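PDB 6QVI: ComZ from Thermus thermophilus, which probably serves as a DNA receptor at the tip of a competence pilus, pairing a pseudopilin-like domain with a large beta-solenoid domain. Local coordinates for residues L427-A432 with R498-N503; D388-S393 with L420-F425; L433-E438 with V448-Y453; V465-V470 with E493-R498; S285-A290 with P505-S510. All blocks are in the same frame, centred on the assembly; numbering follows the deposited sequence.

Interaction 1: L427-A432 with R498-N503; sequences LFPNHA and RIPKEN
Ile499 reaches from the segment 498-503 into the loop 427-432, joining two irregular loops at the margin of the beta-solenoid domain: one leads into strand 432-437, the other follows strand 491-496. From its CB the chain forks. CG2 lies against Pro429, 3.5 Å from its carbonyl O and a little farther from its CB. CG1 passes the same proline CB, and CD1, extended from it (chi2 -176°), ends 3.9 Å from Phe428 CZ, with Ala432 CB also beside it. A branched aliphatic chain suits this place because its two arms serve two different apolar neighbours.

Pro429, preceded by a cis peptide bond, turns its ring toward the other loop. Its CG sits 3.3 Å from the carbonyl O of Arg498 and 3.8 Å from CD of Pro500, the two proline rings crossing at about a right angle. The guanidinium of Arg498 turns elsewhere, to a salt bridge with Glu136.

The polar link is made by Asn503, whose CG stands anti to its backbone N (chi1 -171°), carrying the amide across to Asn430. A leucine in its place would probably leave the carbonyl of Asn430 without this donor and the two loops joined by apolar packing alone. Asn503 ND2 donates to Asn430 O at 2.7 Å, arriving from above the carbonyl plane, 54° out of it.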
# COMPACT_ATOMS: atom_id res chain seq x y z
N LEU A 427 2.01 19.19 4.77
CA LEU A 427 2.84 18.79 3.64
C LEU A 427 2.72 17.29 3.39
O LEU A 427 2.53 16.50 4.31
CB LEU A 427 4.30 19.20 3.88
CG LEU A 427 4.60 20.69 3.67
CD1 LEU A 427 5.67 21.28 4.69
CD2 LEU A 427 5.00 20.90 2.24
N PHE A 428 2.85 16.93 2.12
CA PHE A 428 2.77 15.54 1.70
C PHE A 428 3.96 14.75 2.25
O PHE A 428 5.10 15.23 2.21
CB PHE A 428 2.78 15.45 0.19
CG PHE A 428 1.90 14.38 -0.37
CD1 PHE A 428 0.53 14.44 -0.20
CD2 PHE A 428 2.45 13.29 -1.04
CE1 PHE A 428 -0.29 13.45 -0.71
CE2 PHE A 428 1.63 12.29 -1.55
CZ PHE A 428 0.25 12.38 -1.38
N PRO A 429 3.74 13.52 2.73
CA PRO A 429 2.43 12.89 2.72
C PRO A 429 1.75 12.94 4.07
O PRO A 429 0.97 12.04 4.38
CB PRO A 429 2.75 11.45 2.33
CG PRO A 429 4.15 11.22 2.90
CD PRO A 429 4.77 12.58 3.20
N ASN A 430 2.06 13.95 4.84
CA ASN A 430 1.37 14.10 6.06
C ASN A 430 0.14 14.93 5.75
O ASN A 430 -0.46 15.40 6.68
CB ASN A 430 2.22 14.84 7.06
CG ASN A 430 3.34 13.99 7.60
OD1 ASN A 430 3.56 12.88 7.15
ND2 ASN A 430 4.06 14.51 8.58
N HIS A 431 -0.30 15.02 4.52
CA HIS A 431 -1.47 15.79 4.21
C HIS A 431 -1.88 15.32 2.87
O HIS A 431 -1.30 15.71 1.89
CB HIS A 431 -1.07 17.23 4.11
CG HIS A 431 -2.18 18.13 3.72
ND1 HIS A 431 -1.97 19.36 3.16
CD2 HIS A 431 -3.52 17.97 3.79
CE1 HIS A 431 -3.13 19.93 2.91
NE2 HIS A 431 -4.08 19.11 3.28
N ALA A 432 -2.89 14.48 2.81
CA ALA A 432 -3.28 13.92 1.54
C ALA A 432 -4.76 13.90 1.29
O ALA A 432 -5.55 13.69 2.18
CB ALA A 432 -2.75 12.52 1.46
N ARG A 498 5.04 6.88 -0.78
CA ARG A 498 4.42 6.15 0.31
C ARG A 498 3.71 7.12 1.23
O ARG A 498 4.21 8.20 1.52
CB ARG A 498 5.49 5.37 1.07
CG ARG A 498 5.18 5.04 2.52
CD ARG A 498 6.41 4.43 3.23
NE ARG A 498 6.56 3.00 2.99
CZ ARG A 498 7.70 2.32 3.13
NH1 ARG A 498 8.81 2.95 3.51
NH2 ARG A 498 7.73 1.01 2.91
N ILE A 499 2.50 6.76 1.64
CA ILE A 499 1.75 7.51 2.64
C ILE A 499 1.69 6.68 3.90
O ILE A 499 1.20 5.53 3.86
CB ILE A 499 0.36 7.93 2.14
CG1 ILE A 499 0.43 8.47 0.72
CG2 ILE A 499 -0.24 8.98 3.05
CD1 ILE A 499 -0.91 8.98 0.18
N PRO A 500 2.21 7.16 5.04
CA PRO A 500 2.22 6.38 6.28
C PRO A 500 0.83 5.95 6.71
O PRO A 500 -0.15 6.67 6.48
CB PRO A 500 2.86 7.34 7.30
CG PRO A 500 2.78 8.71 6.67
CD PRO A 500 2.84 8.49 5.19
N LYS A 501 0.72 4.75 7.30
CA LYS A 501 -0.60 4.16 7.49
C LYS A 501 -1.50 5.09 8.30
O LYS A 501 -2.67 5.27 7.97
CB LYS A 501 -0.50 2.79 8.19
CG LYS A 501 -1.86 2.20 8.59
CD LYS A 501 -2.39 1.22 7.53
CE LYS A 501 -3.84 0.80 7.77
NZ LYS A 501 -4.78 1.93 7.42
N GLU A 502 -0.95 5.72 9.35
CA GLU A 502 -1.67 6.81 10.00
C GLU A 502 -1.64 7.99 9.05
O GLU A 502 -0.64 8.20 8.36
CB GLU A 502 -1.07 7.17 11.37
CG GLU A 502 0.28 7.94 11.43
CD GLU A 502 1.51 7.04 11.58
OE1 GLU A 502 2.17 7.04 12.67
OE2 GLU A 502 1.76 6.25 10.67
N ASN A 503 -2.72 8.76 9.03
CA ASN A 503 -2.82 9.93 8.17
C ASN A 503 -2.82 9.53 6.68
O ASN A 503 -2.29 10.23 5.82
CB ASN A 503 -1.70 10.93 8.50
CG ASN A 503 -1.85 12.26 7.80
OD1 ASN A 503 -2.76 12.45 6.99
ND2 ASN A 503 -0.97 13.19 8.11

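Interaction 2: D388-S393 with L420-F425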
# COMPACT_ATOMS: atom_id res chain seq x y z
N ASP A 388 -5.36 24.30 -4.60
CA ASP A 388 -4.63 23.84 -3.46
C ASP A 388 -5.63 23.16 -2.59
O ASP A 388 -6.76 23.59 -2.50
CB ASP A 388 -4.10 25.03 -2.69
CG ASP A 388 -2.65 25.24 -2.88
OD1 ASP A 388 -2.15 24.95 -3.98
OD2 ASP A 388 -2.01 25.71 -1.93
N TYR A 389 -5.23 22.10 -1.90
CA TYR A 389 -6.21 21.47 -1.06
C TYR A 389 -5.78 21.43 0.35
O TYR A 389 -4.64 21.63 0.64
CB TYR A 389 -6.58 20.09 -1.58
CG TYR A 389 -5.56 19.01 -1.42
CD1 TYR A 389 -5.17 18.57 -0.19
CD2 TYR A 389 -5.01 18.41 -2.53
CE1 TYR A 389 -4.25 17.56 -0.07
CE2 TYR A 389 -4.09 17.41 -2.41
CZ TYR A 389 -3.72 17.00 -1.18
OH TYR A 389 -2.81 16.00 -1.08
N ARG A 390 -6.75 21.24 1.22
CA ARG A 390 -6.53 21.14 2.64
C ARG A 390 -7.54 20.12 3.05
O ARG A 390 -8.69 20.23 2.69
CB ARG A 390 -6.86 22.44 3.33
CG ARG A 390 -5.98 23.61 2.96
CD ARG A 390 -6.61 24.92 3.39
NE ARG A 390 -6.14 25.38 4.69
CZ ARG A 390 -5.74 26.61 4.93
NH1 ARG A 390 -5.76 27.50 3.95
NH2 ARG A 390 -5.32 26.96 6.13
N ALA A 391 -7.13 19.12 3.81
CA ALA A 391 -8.07 18.09 4.20
C ALA A 391 -7.84 17.57 5.58
O ALA A 391 -6.72 17.39 5.98
CB ALA A 391 -7.98 16.95 3.23
N GLN A 392 -8.92 17.29 6.29
CA GLN A 392 -8.77 16.75 7.61
C GLN A 392 -9.98 15.99 8.01
O GLN A 392 -11.02 16.14 7.42
CB GLN A 392 -8.51 17.84 8.62
CG GLN A 392 -9.40 19.05 8.51
CD GLN A 392 -9.35 19.88 9.77
OE1 GLN A 392 -9.38 19.35 10.87
NE2 GLN A 392 -9.28 21.18 9.61
N SER A 393 -9.82 15.14 8.99
CA SER A 393 -10.91 14.36 9.50
C SER A 393 -10.68 14.36 10.97
O SER A 393 -10.17 13.42 11.54
CB SER A 393 -10.86 12.95 8.97
OG SER A 393 -10.93 12.95 7.57
N LEU A 420 -2.59 20.27 -5.74
CA LEU A 420 -1.57 20.06 -4.72
C LEU A 420 -2.11 20.33 -3.33
O LEU A 420 -3.11 21.04 -3.16
CB LEU A 420 -0.33 20.95 -4.97
CG LEU A 420 0.54 20.71 -6.20
CD1 LEU A 420 0.71 19.21 -6.46
CD2 LEU A 420 -0.00 21.38 -7.44
N PRO A 421 -1.43 19.85 -2.32
CA PRO A 421 -1.89 20.19 -0.99
C PRO A 421 -1.39 21.57 -0.68
O PRO A 421 -0.37 21.98 -1.19
CB PRO A 421 -1.16 19.20 -0.10
CG PRO A 421 0.02 18.81 -0.88
CD PRO A 421 -0.38 18.83 -2.31
N ASP A 422 -2.09 22.30 0.16
CA ASP A 422 -1.64 23.63 0.49
C ASP A 422 -0.53 23.55 1.51
O ASP A 422 -0.72 23.06 2.61
CB ASP A 422 -2.74 24.50 1.07
CG ASP A 422 -2.21 25.51 2.04
OD1 ASP A 422 -1.20 26.16 1.73
OD2 ASP A 422 -2.79 25.65 3.12
N ALA A 423 0.60 24.13 1.15
CA ALA A 423 1.78 24.15 1.99
C ALA A 423 1.52 24.61 3.41
O ALA A 423 1.98 24.00 4.37
CB ALA A 423 2.82 25.04 1.36
N THR A 424 0.79 25.70 3.52
CA THR A 424 0.45 26.29 4.79
C THR A 424 -0.16 25.28 5.71
O THR A 424 0.27 25.12 6.84
CB THR A 424 -0.57 27.41 4.63
OG1 THR A 424 -0.46 28.00 3.32
CG2 THR A 424 -0.33 28.46 5.66
N PHE A 425 -1.17 24.58 5.22
CA PHE A 425 -1.82 23.63 6.09
C PHE A 425 -0.94 22.48 6.51
O PHE A 425 -0.64 22.34 7.68
CB PHE A 425 -3.10 23.09 5.49
CG PHE A 425 -3.95 22.40 6.49
CD1 PHE A 425 -4.19 21.06 6.40
CD2 PHE A 425 -4.46 23.09 7.56
CE1 PHE A 425 -4.95 20.42 7.33
CE2 PHE A 425 -5.22 22.45 8.50
CZ PHE A 425 -5.47 21.11 8.39
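Tyr389 lays its ring over Pro421, whose CA sits 3.5 Å from the ring centroid and only 6° off the ring normal, a CH-pi contact over the face. The proline CB touches the same face nearer the hydroxyl end, 3.5 Å from Tyr389 CE1. A flat aromatic ring suits the compact, rigid pyrrolidine, and the two side chains run side by side in the same direction. Tyr389 CG stands between its backbone N and carbonyl carbon (chi1 72°), which folds the ring over the neighbouring strand.

Beneath this pair the backbones join as parallel strands. Tyr389 N donates to Leu420 O at 2.7 Å, and Tyr389 O receives Asp422 N at 2.7 Å, so this one residue supplies both bonds. Beyond them, Arg390 runs alongside Asp422. Asp422 OD2 lies over one face of the guanidinium, 3.6 Å from Arg390 NH1, a salt bridge of charges to which no N-H points. The arginine's CG also packs on Phe425 CB at 3.9 Å.

The next shell fixes these groups. Asp422 OD1 accepts Thr424 N in an Asx turn and also Thr424 OG1, while OD2 takes Phe425 N, so the carboxylate is held against the turn that follows the edge strand 419-421. Tyr389 OH bonds to Met449 O, and Arg197 forms a salt bridge with Asp388.

Asp388 OD2 approaches Asp422 OD1 to 3.8 Å; this closeness of like charges is probably eased by Arg197 and Arg390, each paired with one of the two acids.

Interaction 3: L433-E438 with V448-Y453; sequences LGFVAE and VMAPVY
The carbonyl O of Phe435 takes the amide of Tyr453 at 2.7 Å, with an N-H...O angle of 169° and the donor nearly along the C=O axis. It is the central bond of a parallel pairing in the beta-solenoid domain, where strands 433-437 and 451-453 run 4.8 Å apart and only 9° from parallel. Phe435 N donates back to Pro451 O at 3.1 Å and Ala437 N to Tyr453 O at 2.7 Å, so Phe435 and Tyr453 each use both their N-H and their C=O across the contact. Proline is tolerated at position 451 because this pairing calls on its carbonyl alone.

Phe435 and Val452 face one side of the pair. The Phe435 ring presents its edge to Ala450 CB, which lies 3.9 Å from CD2; a small methyl fits there, where the chain turns its corner at Ala450 between two strands. Leu401 and Leu419 also pack on Phe435.

On the opposite face Val436 and Tyr453 meet. Tyr453 CG is anti to its backbone N (chi1 173°), which brings the ring alongside the valine, met obliquely, and Trp294 meets the ring edge-to-face. Leu508, from a later loop, packs on Val436. A beta-branched valine gives two methyls for these separate jobs. Nearer the corner, the ring of Pro451 lies beside the backbone of Gly434. It is Val436 CG1 that touches the tyrosine, 3.7 Å from CD1.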
# COMPACT_ATOMS: atom_id res chain seq x y z
N LEU A 433 -5.11 14.08 0.04
CA LEU A 433 -6.51 14.02 -0.37
C LEU A 433 -6.63 12.87 -1.35
O LEU A 433 -5.89 12.82 -2.34
CB LEU A 433 -6.98 15.32 -1.01
CG LEU A 433 -8.41 15.30 -1.51
CD1 LEU A 433 -9.32 14.96 -0.35
CD2 LEU A 433 -8.78 16.64 -2.15
N GLY A 434 -7.52 11.94 -1.06
CA GLY A 434 -7.69 10.77 -1.89
C GLY A 434 -8.90 10.89 -2.78
O GLY A 434 -9.88 11.55 -2.45
N PHE A 435 -8.86 10.17 -3.90
CA PHE A 435 -9.96 10.22 -4.86
C PHE A 435 -10.38 8.81 -5.23
O PHE A 435 -9.56 8.04 -5.75
CB PHE A 435 -9.55 11.01 -6.09
CG PHE A 435 -9.39 12.47 -5.80
CD1 PHE A 435 -10.45 13.35 -6.00
CD2 PHE A 435 -8.19 12.96 -5.28
CE1 PHE A 435 -10.31 14.68 -5.72
CE2 PHE A 435 -8.06 14.29 -4.99
CZ PHE A 435 -9.12 15.16 -5.22
N VAL A 436 -11.64 8.50 -4.99
CA VAL A 436 -12.23 7.25 -5.45
C VAL A 436 -13.19 7.63 -6.57
O VAL A 436 -14.07 8.47 -6.38
CB VAL A 436 -12.95 6.51 -4.31
CG1 VAL A 436 -13.59 5.21 -4.81
CG2 VAL A 436 -11.96 6.20 -3.19
N ALA A 437 -12.97 7.04 -7.74
CA ALA A 437 -13.88 7.22 -8.86
C ALA A 437 -14.29 5.84 -9.37
O ALA A 437 -13.44 5.08 -9.84
CB ALA A 437 -13.22 8.04 -9.98
N GLU A 438 -15.59 5.54 -9.31
CA GLU A 438 -16.03 4.23 -9.78
C GLU A 438 -15.91 4.13 -11.29
O GLU A 438 -15.80 3.02 -11.83
CB GLU A 438 -17.48 3.97 -9.32
CG GLU A 438 -18.14 2.74 -9.94
CD GLU A 438 -19.48 2.33 -9.26
OE1 GLU A 438 -19.95 1.19 -9.53
OE2 GLU A 438 -20.06 3.12 -8.48
N VAL A 448 -0.51 16.58 -10.06
CA VAL A 448 -1.49 16.34 -9.02
C VAL A 448 -0.89 15.35 -8.03
O VAL A 448 -0.21 14.40 -8.41
CB VAL A 448 -2.83 15.85 -9.60
CG1 VAL A 448 -2.58 14.80 -10.58
CG2 VAL A 448 -3.73 15.31 -8.52
N MET A 449 -1.12 15.61 -6.75
CA MET A 449 -0.45 14.88 -5.69
C MET A 449 -1.56 14.31 -4.82
O MET A 449 -2.14 15.00 -3.97
CB MET A 449 0.52 15.81 -4.96
CG MET A 449 0.94 15.39 -3.58
SD MET A 449 2.23 16.53 -2.99
CE MET A 449 3.57 16.21 -4.12
N ALA A 450 -1.90 13.06 -5.09
CA ALA A 450 -3.01 12.41 -4.42
C ALA A 450 -2.96 10.92 -4.67
O ALA A 450 -2.58 10.49 -5.76
CB ALA A 450 -4.32 13.00 -4.93
N PRO A 451 -3.36 10.08 -3.71
CA PRO A 451 -3.58 8.67 -4.04
C PRO A 451 -4.94 8.58 -4.72
O PRO A 451 -5.89 9.26 -4.32
CB PRO A 451 -3.58 7.97 -2.68
CG PRO A 451 -4.11 9.00 -1.76
CD PRO A 451 -3.63 10.35 -2.29
N VAL A 452 -4.99 7.83 -5.81
CA VAL A 452 -6.14 7.81 -6.69
C VAL A 452 -6.62 6.38 -6.95
O VAL A 452 -5.82 5.49 -7.25
CB VAL A 452 -5.73 8.52 -7.99
CG1 VAL A 452 -6.54 8.02 -9.17
CG2 VAL A 452 -5.81 10.05 -7.80
N TYR A 453 -7.94 6.18 -6.93
CA TYR A 453 -8.59 4.94 -7.36
C TYR A 453 -9.59 5.22 -8.48
O TYR A 453 -10.53 6.00 -8.30
CB TYR A 453 -9.37 4.25 -6.25
CG TYR A 453 -10.17 3.05 -6.73
CD1 TYR A 453 -11.50 3.20 -7.07
CD2 TYR A 453 -9.58 1.81 -6.94
CE1 TYR A 453 -12.24 2.14 -7.53
CE2 TYR A 453 -10.33 0.73 -7.39
CZ TYR A 453 -11.67 0.93 -7.69
OH TYR A 453 -12.50 -0.08 -8.16

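Interaction 4: V465-V470 with E493-R498; sequences VLFGSV and EVVYIR
Two parallel strands of the beta-solenoid domain, 465-467 and 493-496, run 4.7 Å apart at 16° to one another, and their pairing continues through the corner at Gly468. Leu466 lies at the centre of the regular part: its N-H goes to Glu493 O and its carbonyl O receives Val495 N at 2.8 Å, with an N-H...O angle of 172°. Gly468 then bonds through both of its polar backbone atoms, N to Val495 O at 3.0 Å and O from Ile497 N at 3.2 Å, the latter on a lone pair. Its backbone angles would jam a side chain against the preceding carbonyl, so glycine is required at this bend. The same Gly468 O lies in the plane of the Tyr496 ring, at its edge.

Val465, Phe467, Glu493 and Val495 share one face. Val465 CG2 touches the aliphatic CG of Glu493, meets Val495 CG2 at 3.6 Å, and lies over one face of the Phe467 ring, toward its rim. With CG beside its backbone N (chi1 -48°), Phe467 lies alongside Val495, its CD1 3.6 Å from the valine CB, and its CB carries Ile497 CD1 at 3.7 Å. Replacing Phe467 with an alanine would probably open a gap beside Val495 and deprive Tyr191 of its edge-to-face partner.

Glu493, at the partly exposed end, bonds through OE2 to the hydroxyl of Tyr191. In-register parallel strands, which bring paired residues onto the same face and here carry on round a corner, are typical of successive coils of a beta-solenoid.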
# COMPACT_ATOMS: atom_id res chain seq x y z
N VAL A 465 2.60 14.46 -14.50
CA VAL A 465 3.08 13.50 -13.52
C VAL A 465 2.11 13.47 -12.34
O VAL A 465 1.59 14.50 -11.92
CB VAL A 465 4.55 13.80 -13.11
CG1 VAL A 465 4.69 15.17 -12.51
CG2 VAL A 465 5.09 12.75 -12.14
N LEU A 466 1.84 12.26 -11.85
CA LEU A 466 0.98 12.06 -10.70
C LEU A 466 1.82 11.49 -9.58
O LEU A 466 2.53 10.50 -9.77
CB LEU A 466 -0.18 11.12 -11.02
CG LEU A 466 -0.99 10.69 -9.81
CD1 LEU A 466 -1.61 11.91 -9.12
CD2 LEU A 466 -2.02 9.82 -10.35
N PHE A 467 1.79 12.16 -8.44
CA PHE A 467 2.48 11.71 -7.25
C PHE A 467 1.48 11.13 -6.28
O PHE A 467 0.44 11.75 -6.01
CB PHE A 467 3.26 12.84 -6.60
CG PHE A 467 4.09 13.64 -7.56
CD1 PHE A 467 5.46 13.48 -7.62
CD2 PHE A 467 3.50 14.60 -8.37
CE1 PHE A 467 6.24 14.23 -8.49
CE2 PHE A 467 4.28 15.36 -9.25
CZ PHE A 467 5.64 15.18 -9.30
N GLY A 468 1.81 9.98 -5.72
CA GLY A 468 0.84 9.25 -4.93
C GLY A 468 0.84 7.82 -5.42
O GLY A 468 1.79 7.09 -5.15
N SER A 469 -0.25 7.39 -6.07
CA SER A 469 -0.38 6.02 -6.58
C SER A 469 -1.67 5.95 -7.37
O SER A 469 -2.63 6.67 -7.07
CB SER A 469 -0.40 4.99 -5.44
OG SER A 469 -1.23 5.45 -4.38
N VAL A 470 -1.74 5.05 -8.36
CA VAL A 470 -3.03 4.83 -8.99
C VAL A 470 -3.32 3.37 -8.87
O VAL A 470 -2.44 2.53 -9.08
CB VAL A 470 -3.09 5.33 -10.46
CG1 VAL A 470 -2.45 6.69 -10.56
CG2 VAL A 470 -2.58 4.29 -11.53
N GLU A 493 4.09 10.05 -16.49
CA GLU A 493 4.90 9.53 -15.39
C GLU A 493 4.11 9.45 -14.09
O GLU A 493 3.30 10.33 -13.78
CB GLU A 493 6.20 10.34 -15.24
CG GLU A 493 6.86 10.27 -13.85
CD GLU A 493 8.24 10.91 -13.77
OE1 GLU A 493 8.78 11.36 -14.81
OE2 GLU A 493 8.81 10.90 -12.67
N VAL A 494 4.36 8.41 -13.31
CA VAL A 494 3.74 8.24 -12.01
C VAL A 494 4.85 8.07 -10.99
O VAL A 494 5.76 7.26 -11.17
CB VAL A 494 2.77 7.04 -11.94
CG1 VAL A 494 2.06 7.02 -10.57
CG2 VAL A 494 1.75 7.04 -13.09
N VAL A 495 4.76 8.81 -9.89
CA VAL A 495 5.80 8.79 -8.89
C VAL A 495 5.19 8.27 -7.61
O VAL A 495 4.33 8.92 -7.00
CB VAL A 495 6.42 10.18 -8.70
CG1 VAL A 495 7.46 10.16 -7.59
CG2 VAL A 495 7.04 10.61 -10.03
N TYR A 496 5.61 7.07 -7.21
CA TYR A 496 5.02 6.49 -6.03
C TYR A 496 5.58 7.18 -4.80
O TYR A 496 6.80 7.19 -4.58
CB TYR A 496 5.26 4.99 -5.99
CG TYR A 496 4.86 4.39 -4.66
CD1 TYR A 496 5.61 3.40 -4.08
CD2 TYR A 496 3.68 4.76 -4.04
CE1 TYR A 496 5.24 2.84 -2.90
CE2 TYR A 496 3.30 4.20 -2.82
CZ TYR A 496 4.08 3.24 -2.27
OH TYR A 496 3.72 2.67 -1.06
N ILE A 497 4.70 7.73 -3.98
CA ILE A 497 5.08 8.33 -2.72
C ILE A 497 4.31 7.61 -1.61
O ILE A 497 3.09 7.75 -1.50
CB ILE A 497 4.78 9.83 -2.69
CG1 ILE A 497 5.58 10.55 -3.75
CG2 ILE A 497 5.09 10.42 -1.33
CD1 ILE A 497 5.44 12.07 -3.69
N ARG A 498 5.04 6.88 -0.78
CA ARG A 498 4.42 6.15 0.31
C ARG A 498 3.71 7.12 1.23
O ARG A 498 4.21 8.20 1.52
CB ARG A 498 5.49 5.37 1.07
CG ARG A 498 5.18 5.04 2.52
CD ARG A 498 6.41 4.43 3.23
NE ARG A 498 6.56 3.00 2.99
CZ ARG A 498 7.70 2.32 3.13
NH1 ARG A 498 8.81 2.95 3.51
NH2 ARG A 498 7.73 1.01 2.91

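Interaction 5: S285-A290 with P505-S510; sequences SDACSA and PALLPS
A disulfide-bonded sulfur serves here as an apolar surface: Cys288 SG, tied to Cys297, rests 4.2 Å from CD2 of Leu507. The contact joins the segment 285-290, in the loop before helix 294-301, to a type I beta turn spanning Pro505 to Leu508, and so brings together parts of the chain more than 200 residues apart.

Ala287 is the closest neighbour of that turn. Its CB lies 3.7 Å from the carbonyl O of Ala506 and 4.1 Å from Ala506 CB, and Leu507 CD2 completes the patch. Alanine suits both positions, since the two backbones come within 6.0 Å at the CA atoms of Ala287 and Ala506. Leu507 CG is anti to its carbonyl carbon (chi1 -57°), from where one methyl reaches the cysteine; the residue also packs on Leu298 of the helix.

Each partner is braced from within. Ser285 OG accepts Cys288 N at 2.9 Å, an ST motif that folds residues 285-288, and Leu508 N bonds to Pro505 O to close the turn. Leu507 O is taken by Trp294 NE1.

With methyls, a sulfur and a carbonyl oxygen as the main touching groups, and no polar bond between the segments, the association rests on van der Waals packing, and its placement probably depends on the disulfide and the internal hydrogen bonds.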
# COMPACT_ATOMS: atom_id res chain seq x y z
N SER A 285 -10.39 -3.65 5.30
CA SER A 285 -9.50 -2.56 5.63
C SER A 285 -9.92 -2.09 7.00
O SER A 285 -11.05 -2.36 7.45
CB SER A 285 -9.65 -1.42 4.65
OG SER A 285 -10.82 -0.67 4.99
N ASP A 286 -9.07 -1.30 7.64
CA ASP A 286 -9.37 -0.93 9.02
C ASP A 286 -10.68 -0.17 9.11
O ASP A 286 -11.40 -0.30 10.10
CB ASP A 286 -8.24 -0.11 9.66
CG ASP A 286 -6.99 -0.96 9.94
OD1 ASP A 286 -7.13 -2.17 10.21
OD2 ASP A 286 -5.87 -0.40 9.89
N ALA A 287 -11.05 0.56 8.05
CA ALA A 287 -12.28 1.34 8.11
C ALA A 287 -13.46 0.61 7.50
O ALA A 287 -14.59 0.86 7.92
CB ALA A 287 -12.11 2.69 7.41
N CYS A 288 -13.24 -0.32 6.58
CA CYS A 288 -14.35 -0.87 5.82
C CYS A 288 -14.61 -2.35 6.01
O CYS A 288 -15.55 -2.87 5.39
CB CYS A 288 -14.14 -0.57 4.34
SG CYS A 288 -14.31 1.19 3.93
N SER A 289 -13.95 -3.02 6.96
CA SER A 289 -14.06 -4.48 7.01
C SER A 289 -15.41 -4.95 7.55
O SER A 289 -15.88 -6.01 7.14
CB SER A 289 -12.92 -5.06 7.86
OG SER A 289 -12.89 -4.53 9.17
N ALA A 290 -16.05 -4.17 8.42
CA ALA A 290 -17.36 -4.56 8.93
C ALA A 290 -18.47 -4.47 7.86
O ALA A 290 -19.48 -5.17 7.98
CB ALA A 290 -17.72 -3.69 10.12
N PRO A 505 -5.76 8.30 3.72
CA PRO A 505 -7.22 8.38 3.59
C PRO A 505 -7.88 7.06 3.92
O PRO A 505 -7.72 6.07 3.20
CB PRO A 505 -7.42 8.77 2.12
CG PRO A 505 -6.19 9.51 1.76
CD PRO A 505 -5.07 8.88 2.54
N ALA A 506 -8.64 7.06 5.03
CA ALA A 506 -9.26 5.84 5.54
C ALA A 506 -10.10 5.13 4.48
O ALA A 506 -10.18 3.89 4.47
CB ALA A 506 -10.11 6.16 6.77
N LEU A 507 -10.77 5.88 3.58
CA LEU A 507 -11.70 5.15 2.74
C LEU A 507 -11.09 4.68 1.42
O LEU A 507 -11.81 4.15 0.56
CB LEU A 507 -12.98 5.96 2.51
CG LEU A 507 -13.73 6.41 3.77
CD1 LEU A 507 -14.87 7.35 3.29
CD2 LEU A 507 -14.23 5.31 4.70
N LEU A 508 -9.79 4.69 1.33
CA LEU A 508 -9.07 4.12 0.21
C LEU A 508 -8.73 2.65 0.51
O LEU A 508 -8.81 2.22 1.66
CB LEU A 508 -7.79 4.91 -0.01
CG LEU A 508 -7.78 6.10 -0.96
CD1 LEU A 508 -7.59 5.65 -2.41
CD2 LEU A 508 -9.06 6.88 -0.80
N PRO A 509 -8.42 1.84 -0.49
CA PRO A 509 -8.03 0.45 -0.22
C PRO A 509 -6.64 0.37 0.41
O PRO A 509 -5.75 1.17 0.08
CB PRO A 509 -8.04 -0.20 -1.61
CG PRO A 509 -8.85 0.72 -2.47
CD PRO A 509 -8.60 2.09 -1.93
N SER A 510 -6.45 -0.57 1.34
CA SER A 510 -5.10 -0.87 1.83
C SER A 510 -4.78 -2.33 1.46
O SER A 510 -5.02 -3.26 2.23
CB SER A 510 -4.96 -0.59 3.36
OG SER A 510 -5.28 -1.73 4.15

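How the interactions relate
Interactions 3 and 4 are neighbouring steps of the solenoid, their centres about 11 Å apart: Ala450 N reaches Phe467 O at 2.8 Å and Val452 N reaches Ser469 O at 2.9 Å, so the pairing passes from coil to coil around the corner. Interaction 2 is coupled to interaction 3 by Pro421 CD, 3.5 Å from Met449 SD, and to interaction 1 by His431 NE2, 3.1 Å from Ala391 N. Interaction 1 shares Arg498 with interaction 4, whose strand runs into its loop. The segment 505-510 of interaction 5 lies farther along that loop and packs Leu508 CD2 on Val436 CG2 at 3.8 Å, whereas interactions 2 and 5 do not touch.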